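Local coordinates for protein BB_2cx5_001 (Thermus thermophilus, PDB 3RI0) that serves as a computationally designed epitope scaffold, made by backbone grafting on an aminoacyl-tRNA editing domain framework to present a linear HIV-related epitope, at residues A[23-28]-A[132-137]; A[93-98]-A[105-110]. The protein carries 6 engineered substitutions. All coordinates share one frame; numbering follows the deposited sequence.

In the fold
Interaction 1 joins two distant parts of the chain. It pairs strand 23-25 with strand 134-138 at the margin of the mixed sheet. Interaction 2 is local. It ties the end of helix 88-95 to the loop that follows, and along the chain it lies inside the loop closed by interaction 1. Their centres are 18 Å apart and they do not touch, but helix 4-15 packs against both. Each is partly buried. Interaction 1 combines backbone strand bonds with aliphatic packing, with Val23, Ala134, Leu135 and Phe136 buried and Ala28 exposed at its end. Interaction 2 uses helix-end carbonyls, a water bridge and the face of a histidine ring, and its Ala93 and Asn108 are exposed.

Interaction 1 of 2, residues A[23-28]-A[132-137]; sequences VVELPA and PRALFR
Val24 and Leu135 form an antiparallel hydrogen-bonded pair. Val24 N donates to Leu135 O at 2.6 Å, almost straight on to the carbonyl. Leu135 N returns a bond to Val24 O at 3.0 Å, lying in the plane of that carbonyl. Leu26 N donates to Arg133 O at 2.8 Å, with the donor tilted 29° from the carbonyl plane. This third bond carries the pairing just past the strand end. Val24 O also receives a CA-H...O contact from Ala134 CA at 3.1 Å. Glu25 and Ala134 form a non-hydrogen-bonded pair.

Apolar packing adds to this. On one face, Val23 CG2 meets Phe136 CB at 4.2 Å, and Val23 CG1 lies 4.3 Å from Ala134 CB. Phe136 has CG between its backbone N and carbonyl carbon (chi1 72°), and its ring leads away from Val23. The Phe136 side chain touches Leu13 of helix 4-15. Leu135 points to the other face, with Val24, and its CD1 meets CD1 of Leu26, a loop residue just past the strand, at 3.8 Å.

The polar ends find partners outside the two segments. The bent Arg133 chain lays CD against Ala28 CA at 3.7 Å, and its NE bonds to Thr30 O. Glu25 OE1 bonds to Ser3 N.

Strand 134-138 also pairs with strand 125-128, so this is an antiparallel ladder in which strand 23-25 extends the mixed sheet of the editing-domain fold.

Interaction 2 of 2, residues A[93-98]-A[105-110]; sequences ALTGFA and VGHNTP
An ST turn at the C-terminal end of helix 88-95 meets the returning loop, where the carbonyls of Leu94 and Thr95 and the Thr95 side chain meet His107, Asn108 and Thr109. Thr95 OG1 accepts from Phe97 N at 3.1 Å. Its chi1 of 73° sets the hydroxyl between the backbone N and the carbonyl carbon. The same oxygen bonds to Val91 O, so two backbone groups hold it. Gly96, at positive phi, takes the chain out of the helix.

The last helical carbonyls face the loop. Thr109 N donates to Leu94 O at 2.9 Å, with an angle of 145° at the hydrogen, so the bond is somewhat bent. Asn108 N makes a weak bond to Thr95 O at 3.4 Å. His107 CA adds a CA-H...O contact to Thr95 O at 3.1 Å. One water links Ala93 O, to which it donates, with Thr109 OG1.

Thr95 CB sits over one face of the His107 ring in a CH-pi contact, 4.0 Å from the centroid and 17° off the normal. Val105 CA lies over the opposite face, nearer the rim. His107 NE2 bonds to Pro103 O, which helps fix the ring's rotation. Phe97 presents its edge to the loop: Gly106 O lies near the ring plane, 3.3 Å from CE1. Asn108 points toward the helix end, and its ND2 packs closely on Gly96 CA, 3.0 Å away.

Around the contact, Phe97 packs on Arg8 and Val9 of helix 4-15, Val105 on Leu13 of that helix. The loop then runs on to strand 113-116.

Interaction 1 of 2, residues A[23-28]-A[132-137]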
# COMPACT_ATOMS: atom_id res chain seq x y z
N VAL A 23 -2.60 5.99 -12.66
CA VAL A 23 -3.50 6.11 -11.53
C VAL A 23 -4.89 6.30 -12.10
O VAL A 23 -5.11 7.13 -12.99
CB VAL A 23 -3.15 7.30 -10.63
CG1 VAL A 23 -4.22 7.45 -9.55
CG2 VAL A 23 -1.81 7.09 -9.98
N VAL A 24 -5.83 5.51 -11.59
CA VAL A 24 -7.22 5.51 -12.04
C VAL A 24 -8.17 6.00 -10.95
O VAL A 24 -7.99 5.71 -9.76
CB VAL A 24 -7.59 4.08 -12.49
CG1 VAL A 24 -9.07 3.85 -12.39
CG2 VAL A 24 -7.10 3.86 -13.92
N GLU A 25 -9.19 6.76 -11.34
CA GLU A 25 -10.13 7.31 -10.38
C GLU A 25 -11.50 6.67 -10.48
O GLU A 25 -12.13 6.67 -11.53
CB GLU A 25 -10.25 8.82 -10.59
CG GLU A 25 -10.73 9.58 -9.37
CD GLU A 25 -9.86 10.77 -9.05
OE1 GLU A 25 -9.86 11.73 -9.85
OE2 GLU A 25 -9.16 10.75 -8.01
N LEU A 26 -11.95 6.12 -9.36
CA LEU A 26 -13.24 5.45 -9.29
C LEU A 26 -14.34 6.39 -8.78
O LEU A 26 -14.07 7.43 -8.17
CB LEU A 26 -13.13 4.23 -8.38
CG LEU A 26 -11.96 3.29 -8.66
CD1 LEU A 26 -12.10 2.06 -7.79
CD2 LEU A 26 -11.92 2.89 -10.14
N PRO A 27 -15.60 6.02 -9.03
CA PRO A 27 -16.77 6.81 -8.61
C PRO A 27 -16.79 7.18 -7.14
O PRO A 27 -16.45 6.37 -6.29
CB PRO A 27 -17.95 5.91 -8.96
CG PRO A 27 -17.43 5.04 -10.06
CD PRO A 27 -16.04 4.73 -9.60
N ALA A 28 -17.17 8.42 -6.84
CA ALA A 28 -17.31 8.81 -5.45
C ALA A 28 -18.46 7.88 -5.09
O ALA A 28 -19.51 7.92 -5.74
CB ALA A 28 -17.73 10.27 -5.36
N PRO A 132 -9.33 6.67 -1.08
CA PRO A 132 -10.04 5.39 -1.19
C PRO A 132 -10.52 5.10 -2.61
O PRO A 132 -10.65 3.94 -3.00
CB PRO A 132 -11.21 5.56 -0.22
CG PRO A 132 -10.67 6.53 0.80
CD PRO A 132 -9.96 7.53 -0.07
N ARG A 133 -10.78 6.15 -3.39
CA ARG A 133 -11.27 6.00 -4.75
C ARG A 133 -10.26 6.13 -5.88
O ARG A 133 -10.61 6.54 -6.99
CB ARG A 133 -12.45 6.96 -4.98
CG ARG A 133 -12.58 8.07 -3.92
CD ARG A 133 -14.04 8.42 -3.67
NE ARG A 133 -14.43 8.23 -2.27
CZ ARG A 133 -14.25 9.12 -1.30
NH1 ARG A 133 -13.69 10.30 -1.56
NH2 ARG A 133 -14.66 8.85 -0.06
N ALA A 134 -9.00 5.79 -5.61
CA ALA A 134 -7.96 5.86 -6.63
C ALA A 134 -7.08 4.63 -6.51
O ALA A 134 -6.71 4.21 -5.41
CB ALA A 134 -7.13 7.13 -6.46
N LEU A 135 -6.76 4.04 -7.65
CA LEU A 135 -5.95 2.83 -7.70
C LEU A 135 -5.08 2.88 -8.95
O LEU A 135 -5.36 3.65 -9.87
CB LEU A 135 -6.84 1.58 -7.80
CG LEU A 135 -7.82 1.17 -6.70
CD1 LEU A 135 -8.87 0.21 -7.29
CD2 LEU A 135 -7.08 0.49 -5.55
N PHE A 136 -4.04 2.06 -8.96
CA PHE A 136 -3.18 1.94 -10.11
C PHE A 136 -2.75 0.49 -10.06
O PHE A 136 -2.50 -0.05 -8.98
CB PHE A 136 -1.98 2.92 -10.04
CG PHE A 136 -0.92 2.58 -9.02
CD1 PHE A 136 0.09 1.67 -9.32
CD2 PHE A 136 -0.88 3.24 -7.79
CE1 PHE A 136 1.14 1.43 -8.42
CE2 PHE A 136 0.16 3.01 -6.87
CZ PHE A 136 1.17 2.10 -7.18
N ARG A 137 -2.70 -0.16 -11.21
CA ARG A 137 -2.32 -1.56 -11.21
C ARG A 137 -0.86 -1.74 -11.54
O ARG A 137 -0.23 -0.88 -12.17
CB ARG A 137 -3.16 -2.36 -12.19
CG ARG A 137 -2.84 -2.12 -13.63
CD ARG A 137 -3.49 -3.17 -14.52
NE ARG A 137 -2.69 -4.39 -14.67
CZ ARG A 137 -1.46 -4.42 -15.16
NH1 ARG A 137 -0.86 -3.29 -15.54
NH2 ARG A 137 -0.81 -5.57 -15.29

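Interaction 2 of 2, residues A[93-98]-A[105-110]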
# COMPACT_ATOMS: atom_id res chain seq x y z
N ALA A 93 2.17 12.75 8.23
CA ALA A 93 3.50 13.32 8.37
C ALA A 93 4.56 12.44 7.73
O ALA A 93 5.47 12.95 7.12
CB ALA A 93 3.82 13.55 9.86
N LEU A 94 4.43 11.13 7.88
CA LEU A 94 5.41 10.19 7.32
C LEU A 94 5.22 9.88 5.84
O LEU A 94 6.17 9.96 5.06
CB LEU A 94 5.38 8.87 8.10
CG LEU A 94 5.79 8.96 9.57
CD1 LEU A 94 5.50 7.64 10.29
CD2 LEU A 94 7.27 9.31 9.64
N THR A 95 4.00 9.51 5.46
CA THR A 95 3.70 9.15 4.08
C THR A 95 3.34 10.32 3.18
O THR A 95 3.63 10.29 1.99
CB THR A 95 2.54 8.13 4.04
OG1 THR A 95 1.30 8.78 4.35
CG2 THR A 95 2.76 7.04 5.05
N GLY A 96 2.71 11.34 3.74
CA GLY A 96 2.34 12.49 2.93
C GLY A 96 0.93 12.32 2.41
O GLY A 96 0.49 13.10 1.56
N PHE A 97 0.24 11.30 2.92
CA PHE A 97 -1.14 11.02 2.54
C PHE A 97 -1.99 10.71 3.77
O PHE A 97 -1.45 10.40 4.83
CB PHE A 97 -1.20 9.85 1.55
CG PHE A 97 -0.44 10.09 0.29
CD1 PHE A 97 0.91 9.76 0.20
CD2 PHE A 97 -1.07 10.65 -0.81
CE1 PHE A 97 1.62 9.98 -0.97
CE2 PHE A 97 -0.37 10.87 -1.99
CZ PHE A 97 0.98 10.54 -2.07
N ALA A 98 -3.31 10.79 3.62
CA ALA A 98 -4.21 10.52 4.74
C ALA A 98 -4.56 9.04 4.88
O ALA A 98 -4.76 8.34 3.88
CB ALA A 98 -5.49 11.33 4.59
N VAL A 105 4.10 4.27 -2.53
CA VAL A 105 5.23 5.09 -2.98
C VAL A 105 4.86 6.56 -2.84
O VAL A 105 3.72 6.89 -2.52
CB VAL A 105 5.57 4.83 -4.47
CG1 VAL A 105 6.16 3.43 -4.64
CG2 VAL A 105 4.33 5.02 -5.34
N GLY A 106 5.83 7.44 -3.08
CA GLY A 106 5.59 8.87 -2.96
C GLY A 106 5.56 9.38 -1.53
O GLY A 106 4.90 10.37 -1.23
N HIS A 107 6.27 8.72 -0.63
CA HIS A 107 6.27 9.13 0.77
C HIS A 107 7.30 10.20 1.09
O HIS A 107 8.36 10.26 0.47
CB HIS A 107 6.50 7.91 1.66
CG HIS A 107 5.47 6.83 1.50
ND1 HIS A 107 5.61 5.58 2.05
CD2 HIS A 107 4.28 6.83 0.85
CE1 HIS A 107 4.54 4.85 1.76
NE2 HIS A 107 3.73 5.59 1.03
N ASN A 108 6.99 11.05 2.07
CA ASN A 108 7.91 12.12 2.47
C ASN A 108 9.11 11.45 3.15
O ASN A 108 10.24 11.92 3.03
CB ASN A 108 7.24 13.08 3.46
CG ASN A 108 6.06 13.84 2.84
OD1 ASN A 108 6.17 14.39 1.75
ND2 ASN A 108 4.94 13.88 3.54
N THR A 109 8.82 10.36 3.85
CA THR A 109 9.83 9.58 4.55
C THR A 109 9.85 8.16 3.96
O THR A 109 8.91 7.39 4.13
CB THR A 109 9.50 9.48 6.07
OG1 THR A 109 9.57 10.79 6.67
CG2 THR A 109 10.47 8.56 6.78
N PRO A 110 10.93 7.81 3.24
CA PRO A 110 11.04 6.47 2.65
C PRO A 110 11.06 5.46 3.80
O PRO A 110 11.81 5.63 4.76
CB PRO A 110 12.35 6.54 1.89
CG PRO A 110 13.17 7.50 2.72
CD PRO A 110 12.15 8.59 3.00
O HOH W 1 8.13 12.92 6.73